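Local coordinates for protein putative endoribonuclease (PDB 3LYB) that is a putative endoribonuclease of the YjgF-like L-PSP family, probably acting as a hydrolase on RNA, at residues D93-H106 and T138-P150. Sequence-based numbering, arbitrary orientation.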
ATOM      1  N   ASP B  93       3.857  30.122  32.864  1.00 50.83           N
ATOM      2  CA  ASP B  93       4.318  31.181  31.947  1.00 49.62           C
ATOM      3  C   ASP B  93       4.503  30.646  30.527  1.00 49.01           C
ATOM      4  O   ASP B  93       4.745  31.407  29.587  1.00 48.92           O
ATOM      5  CB  ASP B  93       5.648  31.812  32.408  1.00 49.97           C
ATOM      6  CG  ASP B  93       5.647  32.236  33.889  1.00 50.60           C
ATOM      7  OD1 ASP B  93       4.723  32.962  34.318  1.00 50.31           O
ATOM      8  OD2 ASP B  93       6.586  31.837  34.623  1.00 51.33           O
ATOM      9  N   VAL B  94       4.421  29.329  30.373  1.00 48.13           N
ATOM     10  CA  VAL B  94       4.390  28.718  29.054  1.00 47.36           C
ATOM     11  C   VAL B  94       2.997  28.884  28.485  1.00 46.54           C
ATOM     12  O   VAL B  94       2.121  28.083  28.802  1.00 47.33           O
ATOM     13  CB  VAL B  94       4.664  27.217  29.130  1.00 47.63           C
ATOM     14  CG1 VAL B  94       4.768  26.638  27.736  1.00 47.17           C
ATOM     15  CG2 VAL B  94       5.942  26.930  29.939  1.00 48.30           C
ATOM     16  N   ILE B  95       2.786  29.910  27.662  1.00 44.91           N
ATOM     17  CA  ILE B  95       1.443  30.222  27.156  1.00 44.09           C
ATOM     18  C   ILE B  95       1.025  29.530  25.838  1.00 42.63           C
ATOM     19  O   ILE B  95      -0.174  29.416  25.540  1.00 42.79           O
ATOM     20  CB  ILE B  95       1.228  31.746  26.963  1.00 44.51           C
ATOM     21  CG1 ILE B  95       2.325  32.313  26.070  1.00 44.94           C
ATOM     22  CG2 ILE B  95       1.167  32.464  28.318  1.00 45.64           C
ATOM     23  CD1 ILE B  95       1.808  33.133  24.953  1.00 48.40           C
ATOM     24  N   LYS B  96       1.997  29.095  25.045  1.00 40.43           N
ATOM     25  CA  LYS B  96       1.708  28.481  23.752  1.00 37.96           C
ATOM     26  C   LYS B  96       2.408  27.142  23.676  1.00 36.18           C
ATOM     27  O   LYS B  96       3.589  27.017  24.017  1.00 35.55           O
ATOM     28  CB  LYS B  96       2.182  29.404  22.623  1.00 38.14           C
ATOM     29  CG  LYS B  96       1.719  29.062  21.210  1.00 38.90           C
ATOM     30  CD  LYS B  96       2.747  29.600  20.209  1.00 41.56           C
ATOM     31  CE  LYS B  96       2.140  30.077  18.903  1.00 41.15           C
ATOM     32  NZ  LYS B  96       1.484  28.967  18.193  1.00 41.36           N
ATOM     33  N   LEU B  97       1.671  26.127  23.258  1.00 34.37           N
ATOM     34  CA  LEU B  97       2.299  24.844  22.905  1.00 32.62           C
ATOM     35  C   LEU B  97       1.933  24.441  21.486  1.00 31.67           C
ATOM     36  O   LEU B  97       0.758  24.526  21.088  1.00 31.56           O
ATOM     37  CB  LEU B  97       1.887  23.737  23.870  1.00 32.01           C
ATOM     38  CG  LEU B  97       2.297  23.839  25.339  1.00 31.57           C
ATOM     39  CD1 LEU B  97       1.853  22.567  25.985  1.00 31.39           C
ATOM     40  CD2 LEU B  97       3.790  24.057  25.563  1.00 30.17           C
ATOM     41  N   VAL B  98       2.934  24.020  20.717  1.00 30.36           N
ATOM     42  CA  VAL B  98       2.661  23.331  19.448  1.00 29.20           C
ATOM     43  C   VAL B  98       3.026  21.849  19.632  1.00 28.96           C
ATOM     44  O   VAL B  98       4.173  21.519  19.938  1.00 28.41           O
ATOM     45  CB  VAL B  98       3.336  23.995  18.199  1.00 28.92           C
ATOM     46  CG1 VAL B  98       2.933  23.267  16.944  1.00 27.33           C
ATOM     47  CG2 VAL B  98       2.928  25.447  18.070  1.00 26.64           C
ATOM     48  N   GLN B  99       2.033  20.977  19.480  1.00 28.44           N
ATOM     49  CA  GLN B  99       2.217  19.553  19.725  1.00 28.51           C
ATOM     50  C   GLN B  99       2.049  18.694  18.474  1.00 28.13           C
ATOM     51  O   GLN B  99       1.004  18.708  17.833  1.00 28.61           O
ATOM     52  CB  GLN B  99       1.252  19.098  20.808  1.00 29.08           C
ATOM     53  CG  GLN B  99       1.505  19.767  22.169  1.00 30.18           C
ATOM     54  CD  GLN B  99       0.235  20.300  22.782  1.00 32.24           C
ATOM     55  OE1 GLN B  99       0.008  20.138  23.965  1.00 35.21           O
ATOM     56  NE2 GLN B  99      -0.602  20.954  21.977  1.00 32.58           N
ATOM     57  N   TYR B 100       3.087  17.923  18.166  1.00 27.91           N
ATOM     58  CA  TYR B 100       3.187  17.119  16.962  1.00 27.06           C
ATOM     59  C   TYR B 100       3.127  15.633  17.287  1.00 26.61           C
ATOM     60  O   TYR B 100       3.928  15.132  18.065  1.00 26.04           O
ATOM     61  CB  TYR B 100       4.525  17.415  16.301  1.00 27.49           C
ATOM     62  CG  TYR B 100       4.729  18.851  15.853  1.00 28.28           C
ATOM     63  CD1 TYR B 100       4.138  19.316  14.684  1.00 27.64           C
ATOM     64  CD2 TYR B 100       5.537  19.728  16.585  1.00 29.56           C
ATOM     65  CE1 TYR B 100       4.318  20.610  14.252  1.00 29.83           C
ATOM     66  CE2 TYR B 100       5.739  21.044  16.159  1.00 30.96           C
ATOM     67  CZ  TYR B 100       5.131  21.471  14.974  1.00 33.29           C
ATOM     68  OH  TYR B 100       5.299  22.763  14.509  1.00 36.52           O
ATOM     69  N   PHE B 101       2.187  14.926  16.671  1.00 26.69           N
ATOM     70  CA  PHE B 101       2.019  13.496  16.900  1.00 27.09           C
ATOM     71  C   PHE B 101       2.246  12.692  15.649  1.00 27.33           C
ATOM     72  O   PHE B 101       1.905  13.133  14.549  1.00 28.26           O
ATOM     73  CB  PHE B 101       0.582  13.181  17.306  1.00 27.18           C
ATOM     74  CG  PHE B 101       0.181  13.704  18.641  1.00 27.15           C
ATOM     75  CD1 PHE B 101      -0.067  15.062  18.831  1.00 24.59           C
ATOM     76  CD2 PHE B 101       0.003  12.822  19.714  1.00 28.03           C
ATOM     77  CE1 PHE B 101      -0.478  15.536  20.080  1.00 26.35           C
ATOM     78  CE2 PHE B 101      -0.408  13.293  20.968  1.00 27.36           C
ATOM     79  CZ  PHE B 101      -0.647  14.661  21.147  1.00 26.21           C
ATOM     80  N   ARG B 102       2.764  11.487  15.825  1.00 27.12           N
ATOM     81  CA  ARG B 102       2.727  10.480  14.777  1.00 27.07           C
ATOM     82  C   ARG B 102       1.338   9.876  14.636  1.00 27.18           C
ATOM     83  O   ARG B 102       0.996   9.346  13.593  1.00 27.66           O
ATOM     84  CB  ARG B 102       3.743   9.368  15.066  1.00 26.97           C
ATOM     85  CG  ARG B 102       5.140   9.782  14.658  1.00 27.95           C
ATOM     86  CD  ARG B 102       6.064   8.649  14.397  1.00 27.05           C
ATOM     87  NE  ARG B 102       5.796   8.032  13.119  1.00 29.98           N
ATOM     88  CZ  ARG B 102       5.683   6.721  12.918  1.00 32.06           C
ATOM     89  NH1 ARG B 102       5.845   5.862  13.917  1.00 30.87           N
ATOM     90  NH2 ARG B 102       5.444   6.267  11.691  1.00 32.96           N
ATOM     91  N   ASN B 103       0.543   9.940  15.697  1.00 27.43           N
ATOM     92  CA  ASN B 103      -0.758   9.272  15.730  1.00 27.15           C
ATOM     93  C   ASN B 103      -1.717   9.927  16.718  1.00 27.15           C
ATOM     94  O   ASN B 103      -1.590   9.730  17.930  1.00 26.36           O
ATOM     95  CB  ASN B 103      -0.575   7.807  16.118  1.00 26.78           C
ATOM     96  CG  ASN B 103      -1.830   7.002  15.931  1.00 26.65           C
ATOM     97  OD1 ASN B 103      -2.953   7.490  16.089  1.00 27.13           O
ATOM     98  ND2 ASN B 103      -1.651   5.760  15.572  1.00 26.94           N
ATOM     99  N   LEU B 104      -2.688  10.674  16.208  1.00 27.35           N
ATOM    100  CA  LEU B 104      -3.612  11.371  17.104  1.00 28.86           C
ATOM    101  C   LEU B 104      -4.486  10.448  17.980  1.00 29.23           C
ATOM    102  O   LEU B 104      -5.155  10.924  18.910  1.00 29.39           O
ATOM    103  CB  LEU B 104      -4.468  12.405  16.360  1.00 28.49           C
ATOM    104  CG  LEU B 104      -3.714  13.663  15.916  1.00 30.52           C
ATOM    105  CD1 LEU B 104      -4.607  14.609  15.125  1.00 30.93           C
ATOM    106  CD2 LEU B 104      -3.087  14.408  17.086  1.00 30.87           C
ATOM    107  N   ASP B 105      -4.473   9.145  17.710  1.00 29.51           N
ATOM    108  CA  ASP B 105      -5.185   8.241  18.576  1.00 30.95           C
ATOM    109  C   ASP B 105      -4.528   8.242  19.956  1.00 31.01           C
ATOM    110  O   ASP B 105      -5.137   7.827  20.936  1.00 32.00           O
ATOM    111  CB  ASP B 105      -5.285   6.852  17.972  1.00 31.12           C
ATOM    112  CG  ASP B 105      -6.254   6.800  16.764  1.00 35.65           C
ATOM    113  OD1 ASP B 105      -7.068   7.739  16.554  1.00 37.61           O
ATOM    114  OD2 ASP B 105      -6.210   5.802  16.013  1.00 40.00           O
ATOM    115  N   HIS B 106      -3.304   8.756  20.011  1.00 30.88           N
ATOM    116  CA  HIS B 106      -2.516   8.907  21.219  1.00 31.09           C
ATOM    117  C   HIS B 106      -2.907  10.159  22.031  1.00 31.03           C
ATOM    118  O   HIS B 106      -2.409  10.380  23.137  1.00 29.87           O
ATOM    119  CB  HIS B 106      -1.041   9.048  20.832  1.00 31.77           C
ATOM    120  CG  HIS B 106      -0.368   7.763  20.458  1.00 33.99           C
ATOM    121  ND1 HIS B 106       0.691   7.715  19.577  1.00 37.39           N
ATOM    122  CD2 HIS B 106      -0.582   6.487  20.854  1.00 35.30           C
ATOM    123  CE1 HIS B 106       1.103   6.465  19.445  1.00 35.40           C
ATOM    124  NE2 HIS B 106       0.348   5.703  20.210  1.00 36.52           N
ATOM    125  N   THR B 138      10.397   6.010  16.191  1.00 30.14           N
ATOM    126  CA  THR B 138       9.926   5.661  17.548  1.00 30.55           C
ATOM    127  C   THR B 138       9.527   6.880  18.431  1.00 30.35           C
ATOM    128  O   THR B 138       8.973   6.702  19.547  1.00 31.27           O
ATOM    129  CB  THR B 138      10.960   4.780  18.354  1.00 30.58           C
ATOM    130  OG1 THR B 138      12.128   5.549  18.621  1.00 30.17           O
ATOM    131  CG2 THR B 138      11.352   3.507  17.579  1.00 30.44           C
ATOM    132  N   VAL B 139       9.804   8.093  17.960  1.00 28.26           N
ATOM    133  CA  VAL B 139       9.385   9.270  18.691  1.00 27.54           C
ATOM    134  C   VAL B 139       7.923   9.594  18.345  1.00 27.57           C
ATOM    135  O   VAL B 139       7.600   9.892  17.207  1.00 28.30           O
ATOM    136  CB  VAL B 139      10.364  10.451  18.429  1.00 27.73           C
ATOM    137  CG1 VAL B 139       9.751  11.801  18.744  1.00 26.60           C
ATOM    138  CG2 VAL B 139      11.659  10.232  19.198  1.00 25.82           C
ATOM    139  N   LEU B 140       7.051   9.538  19.339  1.00 27.34           N
ATOM    140  CA  LEU B 140       5.603   9.610  19.140  1.00 27.50           C
ATOM    141  C   LEU B 140       4.974  10.988  19.359  1.00 27.44           C
ATOM    142  O   LEU B 140       3.832  11.234  18.942  1.00 27.52           O
ATOM    143  CB  LEU B 140       4.908   8.617  20.069  1.00 27.37           C
ATOM    144  CG  LEU B 140       5.346   7.152  20.016  1.00 27.79           C
ATOM    145  CD1 LEU B 140       4.712   6.370  21.193  1.00 27.14           C
ATOM    146  CD2 LEU B 140       4.909   6.575  18.714  1.00 25.11           C
ATOM    147  N   ILE B 141       5.723  11.882  19.993  1.00 27.25           N
ATOM    148  CA  ILE B 141       5.209  13.182  20.407  1.00 27.58           C
ATOM    149  C   ILE B 141       6.369  14.161  20.456  1.00 28.33           C
ATOM    150  O   ILE B 141       7.448  13.821  20.896  1.00 29.42           O
ATOM    151  CB  ILE B 141       4.500  13.090  21.794  1.00 27.42           C
ATOM    152  CG1 ILE B 141       4.064  14.461  22.297  1.00 25.70           C
ATOM    153  CG2 ILE B 141       5.401  12.420  22.857  1.00 28.03           C
ATOM    154  CD1 ILE B 141       2.772  14.948  21.738  1.00 22.88           C
ATOM    155  N   GLU B 142       6.171  15.364  19.960  1.00 29.19           N
ATOM    156  CA  GLU B 142       7.180  16.396  20.109  1.00 30.43           C
ATOM    157  C   GLU B 142       6.450  17.701  20.366  1.00 31.14           C
ATOM    158  O   GLU B 142       5.531  18.044  19.604  1.00 31.35           O
ATOM    159  CB  GLU B 142       8.046  16.520  18.860  1.00 30.19           C
ATOM    160  CG  GLU B 142       8.653  17.909  18.743  1.00 31.90           C
ATOM    161  CD  GLU B 142       9.815  18.007  17.781  1.00 34.60           C
ATOM    162  OE1 GLU B 142      10.179  16.978  17.175  1.00 34.99           O
ATOM    163  OE2 GLU B 142      10.370  19.129  17.627  1.00 35.56           O
ATOM    164  N   VAL B 143       6.833  18.405  21.437  1.00 31.75           N
ATOM    165  CA  VAL B 143       6.163  19.672  21.814  1.00 32.54           C
ATOM    166  C   VAL B 143       7.081  20.863  21.695  1.00 33.03           C
ATOM    167  O   VAL B 143       8.239  20.789  22.061  1.00 33.37           O
ATOM    168  CB  VAL B 143       5.606  19.660  23.251  1.00 32.35           C
ATOM    169  CG1 VAL B 143       4.859  20.965  23.523  1.00 33.31           C
ATOM    170  CG2 VAL B 143       4.680  18.496  23.462  1.00 31.30           C
ATOM    171  N   GLU B 144       6.554  21.951  21.158  1.00 34.12           N
ATOM    172  CA  GLU B 144       7.280  23.210  21.042  1.00 35.44           C
ATOM    173  C   GLU B 144       6.620  24.231  21.958  1.00 35.32           C
ATOM    174  O   GLU B 144       5.413  24.394  21.938  1.00 35.08           O
ATOM    175  CB  GLU B 144       7.262  23.701  19.586  1.00 35.77           C
ATOM    176  CG  GLU B 144       7.941  25.049  19.332  1.00 37.80           C
ATOM    177  CD  GLU B 144       7.444  25.726  18.052  1.00 41.80           C
ATOM    178  OE1 GLU B 144       7.744  25.203  16.958  1.00 45.04           O
ATOM    179  OE2 GLU B 144       6.758  26.782  18.120  1.00 42.91           O
ATOM    180  N   ALA B 145       7.419  24.913  22.756  1.00 36.24           N
ATOM    181  CA  ALA B 145       6.890  25.793  23.777  1.00 37.77           C
ATOM    182  C   ALA B 145       7.303  27.231  23.558  1.00 38.87           C
ATOM    183  O   ALA B 145       8.440  27.529  23.188  1.00 39.67           O
ATOM    184  CB  ALA B 145       7.326  25.320  25.172  1.00 37.68           C
ATOM    185  N   THR B 146       6.365  28.128  23.792  1.00 40.34           N
ATOM    186  CA  THR B 146       6.685  29.535  23.837  1.00 42.44           C
ATOM    187  C   THR B 146       6.320  30.143  25.210  1.00 43.53           C
ATOM    188  O   THR B 146       5.249  29.890  25.764  1.00 43.28           O
ATOM    189  CB  THR B 146       6.045  30.277  22.676  1.00 42.27           C
ATOM    190  OG1 THR B 146       6.415  29.615  21.462  1.00 43.28           O
ATOM    191  CG2 THR B 146       6.547  31.701  22.621  1.00 42.46           C
ATOM    192  N   VAL B 147       7.248  30.928  25.745  1.00 45.27           N
ATOM    193  CA  VAL B 147       7.126  31.469  27.093  1.00 47.23           C
ATOM    194  C   VAL B 147       6.996  33.008  27.105  1.00 48.17           C
ATOM    195  O   VAL B 147       7.709  33.707  26.374  1.00 48.03           O
ATOM    196  CB  VAL B 147       8.317  31.012  27.965  1.00 46.81           C
ATOM    197  CG1 VAL B 147       7.944  31.059  29.401  1.00 48.31           C
ATOM    198  CG2 VAL B 147       8.694  29.586  27.646  1.00 47.05           C
ATOM    199  N   TRP B 148       6.058  33.519  27.905  1.00 49.86           N
ATOM    200  CA  TRP B 148       6.005  34.963  28.223  1.00 51.50           C
ATOM    201  C   TRP B 148       6.446  35.190  29.653  1.00 51.73           C
ATOM    202  O   TRP B 148       5.827  34.707  30.600  1.00 51.19           O
ATOM    203  CB  TRP B 148       4.613  35.536  28.013  1.00 52.36           C
ATOM    204  CG  TRP B 148       4.526  37.060  28.062  1.00 54.78           C
ATOM    205  CD1 TRP B 148       5.113  37.951  27.202  1.00 56.44           C
ATOM    206  CD2 TRP B 148       3.765  37.844  28.990  1.00 57.17           C
ATOM    207  NE1 TRP B 148       4.764  39.241  27.538  1.00 57.28           N
ATOM    208  CE2 TRP B 148       3.947  39.206  28.638  1.00 58.34           C
ATOM    209  CE3 TRP B 148       2.946  37.530  30.087  1.00 58.46           C
ATOM    210  CZ2 TRP B 148       3.343  40.258  29.351  1.00 60.03           C
ATOM    211  CZ3 TRP B 148       2.340  38.575  30.795  1.00 60.23           C
ATOM    212  CH2 TRP B 148       2.545  39.922  30.423  1.00 60.66           C
ATOM    213  N   LEU B 149       7.526  35.944  29.785  1.00 52.93           N
ATOM    214  CA  LEU B 149       8.215  36.106  31.047  1.00 54.38           C
ATOM    215  C   LEU B 149       8.982  37.435  31.033  1.00 55.66           C
ATOM    216  O   LEU B 149      10.172  37.450  30.664  1.00 55.38           O
ATOM    217  CB  LEU B 149       9.179  34.939  31.223  1.00 54.08           C
ATOM    218  CG  LEU B 149       9.732  34.624  32.603  1.00 54.67           C
ATOM    219  CD1 LEU B 149       8.608  34.374  33.607  1.00 56.06           C
ATOM    220  CD2 LEU B 149      10.649  33.421  32.521  1.00 54.85           C
ATOM    221  N   PRO B 150       8.302  38.558  31.413  1.00 56.92           N
ATOM    222  CA  PRO B 150       8.887  39.929  31.433  1.00 57.57           C
ATOM    223  C   PRO B 150      10.214  40.069  32.217  1.00 57.86           C
ATOM    224  O   PRO B 150      11.241  40.480  31.641  1.00 58.06           O
ATOM    225  CB  PRO B 150       7.776  40.775  32.086  1.00 57.77           C
ATOM    226  CG  PRO B 150       6.512  40.047  31.728  1.00 57.43           C
ATOM    227  CD  PRO B 150       6.871  38.580  31.792  1.00 56.96           C
TER
HETATM  228  O   HOH W   1       1.530   9.780  18.676  1.00 29.05           O
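Strands 94-101 and 141-148, with V98 facing E144 and Q99 facing V143, are neighbouring antiparallel inner strands of the YjgF-like sheet. V98 and E144 exchange backbone bonds both ways, V98 N to E144 O at 2.8 Å and E144 N to V98 O; Y100 and E142 likewise exchange bonds in both directions. Near T146 the ladder is disturbed: I95 and K96 both face this residue in a classic beta bulge, their N-H groups sharing T146 O through weak bonds.

The face carrying V94, L97, Q99, F101, I141, V143 and A145 is largely apolar; V94, I141 and V143 on it meet helix 60-85. L97 CD2 lies 3.8 Å from A145 CB, the small alanine admitting the branched leucine. I141 CD1 sits over one face of the F101 ring, 3.6 Å from its centroid, a CH-pi contact; with CG1 anti to the backbone N (chi1 175°), the turn at chi2 (82°) brings CD1 over the ring. Q99, polar on this side, is satisfied by Y110, S125 and T126.

On the other face K96 and T146 run side by side, as do V98 and E144. K96 NZ forms a salt bridge with E144 OE2 of a second subunit, and E144 OE2 the same bridge with K96 NZ of a third, where OE1 also bonds to T126 OG1; these charges probably tolerate burial because each is paired across an interface. Beyond the strands, one water donates to L140 O (2.7 Å) and N103 O. Such a sheet, helices behind and subunits in front, is typical of the YjgF-like fold.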